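Local coordinates for nisin biosynthesis protein NisC (Lactococcus lactis subsp. lactis, PDB 2G0D) that catalyses the zinc-dependent cyclisation of dehydrated prenisin, adding cysteine thiols to dehydroamino acids to form the thioether rings of the lantibiotic nisin, at residues I129-D135 and I181-M187; L286-Y290 and F300-A304; L336-L340 and L401-L406. All coordinates share one frame; numbering follows the deposited sequence.

How the interactions relate
Interaction 2 is the most buried of the three. It pairs two successive helices through apolar side chains and close-lying backbone. Interactions 1 and 3 are only partly buried, and each brings a loop into the contact. Interaction 1 adds a single hydroxyl-to-carbonyl hydrogen bond to its packing, and interaction 3 adds a salt bridge at its partly exposed edge. Interactions 2 and 3 are neighbours, with centres 12 Å apart. Tyr290 joins them: its OH is hydrogen-bonded to Phe402 N, and its ring stacks with Phe405. Interaction 1 lies apart, on the opposite side of the chain's centre from interaction 3, with nearest atoms about 11 Å apart.

Interaction 1. Residues I129-D135 and I181-M187; sequences ITPPDYD and IKSENQM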
# COMPACT_ATOMS: atom_id res chain seq x y z
N ILE A 129 -6.56 18.90 -8.00
CA ILE A 129 -6.50 17.60 -7.31
C ILE A 129 -6.07 16.46 -8.24
O ILE A 129 -6.65 16.26 -9.31
CB ILE A 129 -7.81 17.26 -6.52
CG1 ILE A 129 -7.58 16.04 -5.59
CG2 ILE A 129 -9.00 17.05 -7.46
CD1 ILE A 129 -8.76 15.72 -4.67
N THR A 130 -5.03 15.76 -7.80
CA THR A 130 -4.39 14.69 -8.54
C THR A 130 -4.15 13.54 -7.54
O THR A 130 -4.10 13.80 -6.33
CB THR A 130 -3.09 15.22 -9.19
OG1 THR A 130 -2.45 14.17 -9.93
CG2 THR A 130 -2.12 15.80 -8.16
N PRO A 131 -4.05 12.27 -8.02
CA PRO A 131 -3.91 11.16 -7.04
C PRO A 131 -2.82 11.27 -5.96
O PRO A 131 -3.13 10.99 -4.80
CB PRO A 131 -3.73 9.92 -7.92
CG PRO A 131 -4.46 10.27 -9.19
CD PRO A 131 -4.10 11.75 -9.40
N PRO A 132 -1.57 11.67 -6.31
CA PRO A 132 -0.54 11.78 -5.27
C PRO A 132 -0.92 12.67 -4.09
O PRO A 132 -0.22 12.65 -3.09
CB PRO A 132 0.66 12.41 -6.01
CG PRO A 132 0.46 12.07 -7.41
CD PRO A 132 -1.02 12.02 -7.64
N ASP A 133 -2.00 13.44 -4.21
CA ASP A 133 -2.49 14.28 -3.10
C ASP A 133 -3.01 13.43 -1.94
O ASP A 133 -2.68 13.67 -0.79
CB ASP A 133 -3.59 15.25 -3.54
CG ASP A 133 -3.07 16.41 -4.40
OD1 ASP A 133 -1.91 16.86 -4.21
OD2 ASP A 133 -3.85 16.88 -5.25
N TYR A 134 -3.84 12.44 -2.27
CA TYR A 134 -4.62 11.72 -1.26
C TYR A 134 -4.25 10.23 -1.18
O TYR A 134 -4.66 9.55 -0.23
CB TYR A 134 -6.12 11.84 -1.57
CG TYR A 134 -6.48 11.23 -2.90
CD1 TYR A 134 -6.59 12.02 -4.05
CD2 TYR A 134 -6.67 9.85 -3.03
CE1 TYR A 134 -6.89 11.45 -5.29
CE2 TYR A 134 -6.95 9.28 -4.26
CZ TYR A 134 -7.07 10.08 -5.38
OH TYR A 134 -7.38 9.49 -6.60
N ASP A 135 -3.50 9.73 -2.18
CA ASP A 135 -3.37 8.28 -2.42
C ASP A 135 -2.41 7.54 -1.49
O ASP A 135 -1.83 8.10 -0.58
CB ASP A 135 -3.16 7.95 -3.92
CG ASP A 135 -1.71 8.14 -4.42
OD1 ASP A 135 -1.49 8.05 -5.66
OD2 ASP A 135 -0.80 8.36 -3.61
N ILE A 181 -10.77 13.25 -10.92
CA ILE A 181 -9.51 13.74 -11.45
C ILE A 181 -9.75 14.21 -12.87
O ILE A 181 -10.23 13.43 -13.72
CB ILE A 181 -8.39 12.65 -11.45
CG1 ILE A 181 -8.23 12.01 -10.07
CG2 ILE A 181 -7.06 13.23 -11.94
CD1 ILE A 181 -7.77 12.96 -8.95
N LYS A 182 -9.44 15.48 -13.13
CA LYS A 182 -9.51 16.05 -14.47
C LYS A 182 -8.41 15.43 -15.36
O LYS A 182 -7.36 14.99 -14.87
CB LYS A 182 -9.42 17.58 -14.43
N SER A 183 -8.67 15.38 -16.66
CA SER A 183 -7.78 14.73 -17.63
C SER A 183 -6.36 15.25 -17.48
O SER A 183 -5.39 14.48 -17.53
CB SER A 183 -8.28 14.98 -19.06
OG SER A 183 -7.61 14.14 -19.98
N GLU A 184 -6.28 16.56 -17.25
CA GLU A 184 -5.03 17.32 -17.13
C GLU A 184 -4.21 16.98 -15.88
O GLU A 184 -3.00 17.16 -15.88
CB GLU A 184 -5.34 18.84 -17.16
CG GLU A 184 -6.07 19.38 -15.92
CD GLU A 184 -7.08 20.47 -16.24
OE1 GLU A 184 -8.22 20.13 -16.64
OE2 GLU A 184 -6.76 21.68 -16.07
N ASN A 185 -4.90 16.49 -14.85
CA ASN A 185 -4.29 16.19 -13.54
C ASN A 185 -4.08 14.68 -13.35
O ASN A 185 -3.87 14.21 -12.23
CB ASN A 185 -5.14 16.79 -12.39
CG ASN A 185 -5.17 18.35 -12.39
OD1 ASN A 185 -4.14 19.01 -12.45
ND2 ASN A 185 -6.37 18.91 -12.27
N GLN A 186 -4.15 13.92 -14.44
CA GLN A 186 -3.85 12.48 -14.41
C GLN A 186 -2.34 12.35 -14.25
O GLN A 186 -1.59 13.27 -14.61
CB GLN A 186 -4.33 11.77 -15.68
CG GLN A 186 -5.86 11.70 -15.88
CD GLN A 186 -6.57 10.71 -14.95
OE1 GLN A 186 -6.00 9.72 -14.48
NE2 GLN A 186 -7.85 10.98 -14.69
N MET A 187 -1.88 11.23 -13.68
CA MET A 187 -0.47 11.06 -13.29
C MET A 187 0.51 10.94 -14.47
O MET A 187 1.72 11.17 -14.32
CB MET A 187 -0.33 9.85 -12.38
CG MET A 187 -0.95 10.06 -11.01
SD MET A 187 -0.79 8.60 -9.97
CE MET A 187 -2.06 7.55 -10.66
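Two connecting segments of the alpha-toroid meet here, with Thr130 against Asn185 and Pro131 against Ile181 and Met187. Residues 129-135 lead into a short helical turn. Residues 181-187 lie in the loop between helices 156-168 and 189-194. Thr130 OG1 donates to Asn185 O at 2.7 Å. It reaches the carbonyl because OG1 stands anti to its own backbone N (chi1 -180°). The hydroxyl approaches tilted 24° from the carbonyl plane. On the same segment, Thr130 N donates to Asp133 OD2 at 3.0 Å, so the Asp133 carboxylate, met from above its plane, holds the N-H of Thr130 at the start of the turn.

The rest is mostly van der Waals packing, partly against backbone carbonyls. The CD1 methyl of Ile181 is 3.8 Å from Thr130 CA and 3.9 Å from Pro131 CD. It also touches Ile129 O and sits at the edge of the Tyr134 ring, 4.1 Å from CE1. Met187 crosses Pro131 on a diagonal and slides past Pro132 in the opposite direction. Its SD is 3.8 Å from Pro131 CB, and its CG is 3.9 Å from Pro132 CD. The methionine side chain is about 10 Å from the bound zinc ion and also touches His206, whose ND1 is hydrogen-bonded to Asp135 OD1. With one hydrogen bond between the segments, the fit probably rests mainly on the shapes of the prolines, Ile181 and Met187.

Interaction 2. Residues L286-Y290 and F300-A304; sequences LLYLY and FVDKA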
# COMPACT_ATOMS: atom_id res chain seq x y z
N LEU A 286 -9.93 -5.67 -0.15
CA LEU A 286 -9.49 -5.11 1.14
C LEU A 286 -10.48 -4.06 1.67
O LEU A 286 -10.82 -4.04 2.85
CB LEU A 286 -8.06 -4.54 1.05
CG LEU A 286 -6.93 -5.57 0.81
CD1 LEU A 286 -5.55 -4.90 0.53
CD2 LEU A 286 -6.84 -6.48 1.98
N LEU A 287 -10.96 -3.19 0.79
CA LEU A 287 -12.02 -2.24 1.17
C LEU A 287 -13.22 -2.95 1.81
O LEU A 287 -13.70 -2.53 2.85
CB LEU A 287 -12.49 -1.42 -0.05
CG LEU A 287 -13.71 -0.51 0.21
CD1 LEU A 287 -13.39 0.64 1.19
CD2 LEU A 287 -14.24 0.05 -1.11
N TYR A 288 -13.68 -4.04 1.21
CA TYR A 288 -14.89 -4.69 1.67
C TYR A 288 -14.60 -5.42 2.99
O TYR A 288 -15.44 -5.47 3.90
CB TYR A 288 -15.41 -5.66 0.60
CG TYR A 288 -16.21 -5.02 -0.52
CD1 TYR A 288 -17.62 -5.02 -0.48
CD2 TYR A 288 -15.59 -4.40 -1.62
CE1 TYR A 288 -18.39 -4.44 -1.50
CE2 TYR A 288 -16.36 -3.82 -2.66
CZ TYR A 288 -17.76 -3.85 -2.58
OH TYR A 288 -18.55 -3.29 -3.57
N LEU A 289 -13.40 -5.97 3.08
CA LEU A 289 -12.97 -6.71 4.24
C LEU A 289 -12.94 -5.73 5.42
O LEU A 289 -13.62 -5.94 6.43
CB LEU A 289 -11.58 -7.32 3.97
CG LEU A 289 -10.94 -8.02 5.17
CD1 LEU A 289 -11.90 -9.16 5.62
CD2 LEU A 289 -9.56 -8.55 4.87
N TYR A 290 -12.13 -4.67 5.27
CA TYR A 290 -11.93 -3.68 6.30
C TYR A 290 -13.20 -2.90 6.63
O TYR A 290 -13.50 -2.68 7.81
CB TYR A 290 -10.80 -2.72 5.92
CG TYR A 290 -9.41 -3.37 5.79
CD1 TYR A 290 -9.04 -4.48 6.58
CD2 TYR A 290 -8.47 -2.84 4.93
CE1 TYR A 290 -7.76 -5.05 6.48
CE2 TYR A 290 -7.20 -3.41 4.81
CZ TYR A 290 -6.85 -4.50 5.59
OH TYR A 290 -5.60 -5.04 5.43
N PHE A 300 -20.58 -7.40 3.73
CA PHE A 300 -19.31 -6.87 3.19
C PHE A 300 -18.15 -7.83 3.40
O PHE A 300 -17.34 -8.03 2.50
CB PHE A 300 -18.92 -5.52 3.83
CG PHE A 300 -19.88 -4.38 3.54
CD1 PHE A 300 -20.73 -4.39 2.44
CD2 PHE A 300 -19.87 -3.25 4.35
CE1 PHE A 300 -21.59 -3.32 2.17
CE2 PHE A 300 -20.72 -2.17 4.10
CZ PHE A 300 -21.58 -2.21 3.00
N VAL A 301 -18.04 -8.43 4.59
CA VAL A 301 -16.95 -9.36 4.84
C VAL A 301 -17.09 -10.57 3.91
O VAL A 301 -16.14 -10.93 3.22
CB VAL A 301 -16.86 -9.80 6.32
CG1 VAL A 301 -15.80 -10.88 6.48
CG2 VAL A 301 -16.51 -8.61 7.22
N ASP A 302 -18.28 -11.17 3.87
CA ASP A 302 -18.55 -12.31 2.97
C ASP A 302 -18.30 -11.95 1.48
O ASP A 302 -17.77 -12.77 0.73
CB ASP A 302 -19.97 -12.90 3.21
CG ASP A 302 -20.14 -13.54 4.61
OD1 ASP A 302 -19.12 -13.71 5.32
OD2 ASP A 302 -21.30 -13.87 5.02
N LYS A 303 -18.66 -10.73 1.07
CA LYS A 303 -18.39 -10.31 -0.31
C LYS A 303 -16.90 -10.19 -0.54
O LYS A 303 -16.40 -10.64 -1.57
CB LYS A 303 -19.04 -8.97 -0.64
CG LYS A 303 -19.01 -8.69 -2.14
CD LYS A 303 -20.04 -7.66 -2.57
CE LYS A 303 -19.92 -7.40 -4.06
NZ LYS A 303 -21.08 -6.70 -4.61
N ALA A 304 -16.18 -9.59 0.42
CA ALA A 304 -14.72 -9.46 0.29
C ALA A 304 -14.09 -10.80 -0.14
O ALA A 304 -13.27 -10.83 -1.04
CB ALA A 304 -14.09 -8.94 1.60
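Tyr288 CD1 approaches the Phe300 ring obliquely, 4.3 Å from Phe300 CD1. Phe300 O lies at the edge of the Tyr288 ring, near its plane. The aliphatic part of Lys303 crosses the tyrosine side chain at a slant, and its CD comes 3.8 Å from Tyr288 CE1. Beyond the two segments, Tyr239 packs against Tyr288 and Ile236 against Phe300, so helix 226-242 borders both side chains.

The lysine chain is extended, with CG anti to the backbone N (chi1 -168°). This shape carries the ammonium group past the ring. There NZ forms salt bridges with Glu240 and Glu243. Tyr288 OH is hydrogen-bonded to Glu240 OE2, the same oxygen that takes part in the lysine salt bridge. The buried polar ends of both side chains are therefore answered by acidic residues. The shared carboxylate probably helps to fix the turn of the tyrosine ring.

The contact is an antiparallel pairing of neighbouring helices in the alpha-toroid, 281-294 with 298-314. Their local axes approach to 7.4 Å, with 149° between their N-to-C directions. A small side chain permits this closeness. Ala304 CB is 3.4 Å from Leu289 N and 3.8 Å from Leu289 CB. The same methyl is 3.7 Å from Tyr288 CB. Phe300 CB also approaches backbone, at 3.5 Å from Tyr288 O. On the other flank of the interface, Val301 CG1 is 4.3 Å from Leu289 CD1. Leu289 also touches Phe337 and Leu341, which brings helix 327-341 against this pair.

Interaction 3. Residues L336-L340 and L401-L406; sequences LFKRL and LFDDFL
Leu336 and Leu340 press one side of helix 327-341 of the alpha-toroid against the C-terminal segment 401-406. That segment contains a type I beta turn from Phe402 to Phe405, closed by the hydrogen bond from Phe405 N to Phe402 O. The tightly packed part is the buried one, made by Leu336, Leu401, Phe402 and Phe405. Leu336 CD1 is 3.4 Å from Asp403 OD1 and 3.7 Å from Phe402 N, and its CD2 meets Leu401 CD2 at 4.1 Å. The side chains of Leu336 and Leu401 cross obliquely. One turn on, Leu340 fits against the beta turn. Its CD2 is 3.8 Å from Phe402 O, while its CD1 is 4.0 Å from Phe405 CB. Phe405 CB faces the helix, but the ring leads away from it and stacks with Tyr290. Phe402 points away from the helix from the start and stacks with Tyr217.

The more open side is part polar, part apolar. Leu406 is exposed, and its CD1 rests 3.6 Å from Leu340 O. Arg339 and Asp403 form a salt bridge at the partly exposed edge, the guanidinium and carboxylate planes inclined at 58°. Bends at chi2 and chi3 bring the guanidinium edge round to the carboxylate. Asp403 OD2 has a second partner in Arg396, so the aspartate probably eases the closeness of the two arginines. Arg339 NH1 is hydrogen-bonded to Ser335 OG. NE and NH2 of Arg339 share one oxygen: NE bonds weakly to Asp403 OD1 at 2.9 Å, and NH2 meets its syn side at 3.0 Å, 28° out of the carboxylate plane.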
# COMPACT_ATOMS: atom_id res chain seq x y z
N LEU A 336 -3.32 -12.37 4.33
CA LEU A 336 -3.98 -11.45 5.25
C LEU A 336 -5.44 -11.84 5.55
O LEU A 336 -5.83 -11.88 6.72
CB LEU A 336 -3.87 -9.98 4.82
CG LEU A 336 -4.73 -9.22 5.84
CD1 LEU A 336 -3.94 -8.71 7.05
CD2 LEU A 336 -5.58 -8.16 5.21
N PHE A 337 -6.23 -12.13 4.52
CA PHE A 337 -7.57 -12.72 4.72
C PHE A 337 -7.59 -13.91 5.68
O PHE A 337 -8.42 -13.98 6.59
CB PHE A 337 -8.19 -13.15 3.40
CG PHE A 337 -8.95 -12.08 2.71
CD1 PHE A 337 -8.30 -10.99 2.12
CD2 PHE A 337 -10.35 -12.17 2.62
CE1 PHE A 337 -9.03 -10.00 1.46
CE2 PHE A 337 -11.08 -11.19 1.96
CZ PHE A 337 -10.43 -10.11 1.37
N LYS A 338 -6.67 -14.86 5.47
CA LYS A 338 -6.60 -16.07 6.29
C LYS A 338 -6.27 -15.74 7.75
O LYS A 338 -6.90 -16.26 8.66
CB LYS A 338 -5.55 -17.03 5.72
CG LYS A 338 -5.51 -18.37 6.43
CD LYS A 338 -4.37 -19.24 5.95
CE LYS A 338 -4.36 -20.56 6.70
NZ LYS A 338 -5.50 -21.42 6.29
N ARG A 339 -5.28 -14.87 7.95
CA ARG A 339 -4.90 -14.35 9.26
C ARG A 339 -6.09 -13.70 10.01
O ARG A 339 -6.23 -13.91 11.21
CB ARG A 339 -3.77 -13.31 9.10
CG ARG A 339 -3.07 -12.91 10.41
CD ARG A 339 -1.55 -12.65 10.18
NE ARG A 339 -1.47 -11.76 9.07
CZ ARG A 339 -1.07 -12.08 7.85
NH1 ARG A 339 -0.59 -13.28 7.53
NH2 ARG A 339 -1.15 -11.15 6.93
N LEU A 340 -6.91 -12.89 9.33
CA LEU A 340 -7.99 -12.17 10.04
C LEU A 340 -9.27 -13.01 10.21
O LEU A 340 -9.95 -12.90 11.23
CB LEU A 340 -8.30 -10.82 9.39
CG LEU A 340 -7.18 -9.75 9.34
CD1 LEU A 340 -7.67 -8.47 8.68
CD2 LEU A 340 -6.59 -9.46 10.72
N LEU A 401 -2.08 -3.92 4.63
CA LEU A 401 -2.40 -5.24 5.16
C LEU A 401 -2.21 -5.11 6.64
O LEU A 401 -1.08 -5.00 7.13
CB LEU A 401 -1.50 -6.31 4.55
CG LEU A 401 -1.56 -6.37 3.03
CD1 LEU A 401 -0.56 -7.42 2.43
CD2 LEU A 401 -3.02 -6.58 2.49
N PHE A 402 -3.34 -5.06 7.36
CA PHE A 402 -3.36 -4.63 8.75
C PHE A 402 -3.59 -5.85 9.67
O PHE A 402 -4.74 -6.23 9.94
CB PHE A 402 -4.50 -3.61 8.93
CG PHE A 402 -4.35 -2.36 8.07
CD1 PHE A 402 -3.15 -1.61 8.10
CD2 PHE A 402 -5.43 -1.88 7.32
CE1 PHE A 402 -3.01 -0.43 7.33
CE2 PHE A 402 -5.31 -0.72 6.54
CZ PHE A 402 -4.10 0.05 6.58
N ASP A 403 -2.48 -6.45 10.12
CA ASP A 403 -2.46 -7.65 10.96
C ASP A 403 -3.10 -7.38 12.31
O ASP A 403 -3.58 -8.32 12.95
CB ASP A 403 -1.04 -8.16 11.22
CG ASP A 403 -0.41 -8.84 10.00
OD1 ASP A 403 -1.06 -8.94 8.92
OD2 ASP A 403 0.77 -9.26 10.14
N ASP A 404 -3.12 -6.11 12.71
CA ASP A 404 -3.70 -5.67 14.00
C ASP A 404 -5.14 -5.18 13.91
O ASP A 404 -5.68 -4.65 14.89
CB ASP A 404 -2.85 -4.54 14.60
CG ASP A 404 -2.82 -3.28 13.72
OD1 ASP A 404 -3.01 -3.37 12.48
OD2 ASP A 404 -2.58 -2.18 14.27
N PHE A 405 -5.78 -5.38 12.75
CA PHE A 405 -7.09 -4.83 12.49
C PHE A 405 -8.12 -5.24 13.56
O PHE A 405 -9.07 -4.50 13.81
CB PHE A 405 -7.60 -5.25 11.08
CG PHE A 405 -8.65 -4.31 10.53
CD1 PHE A 405 -8.27 -3.19 9.78
CD2 PHE A 405 -10.01 -4.52 10.77
CE1 PHE A 405 -9.24 -2.27 9.29
CE2 PHE A 405 -10.97 -3.62 10.29
CZ PHE A 405 -10.57 -2.48 9.56
N LEU A 406 -7.93 -6.41 14.16
CA LEU A 406 -8.90 -6.92 15.14
C LEU A 406 -8.29 -6.99 16.52
O LEU A 406 -8.82 -7.66 17.39
CB LEU A 406 -9.46 -8.28 14.72
CG LEU A 406 -10.27 -8.28 13.41
CD1 LEU A 406 -10.36 -9.72 12.81
CD2 LEU A 406 -11.66 -7.65 13.59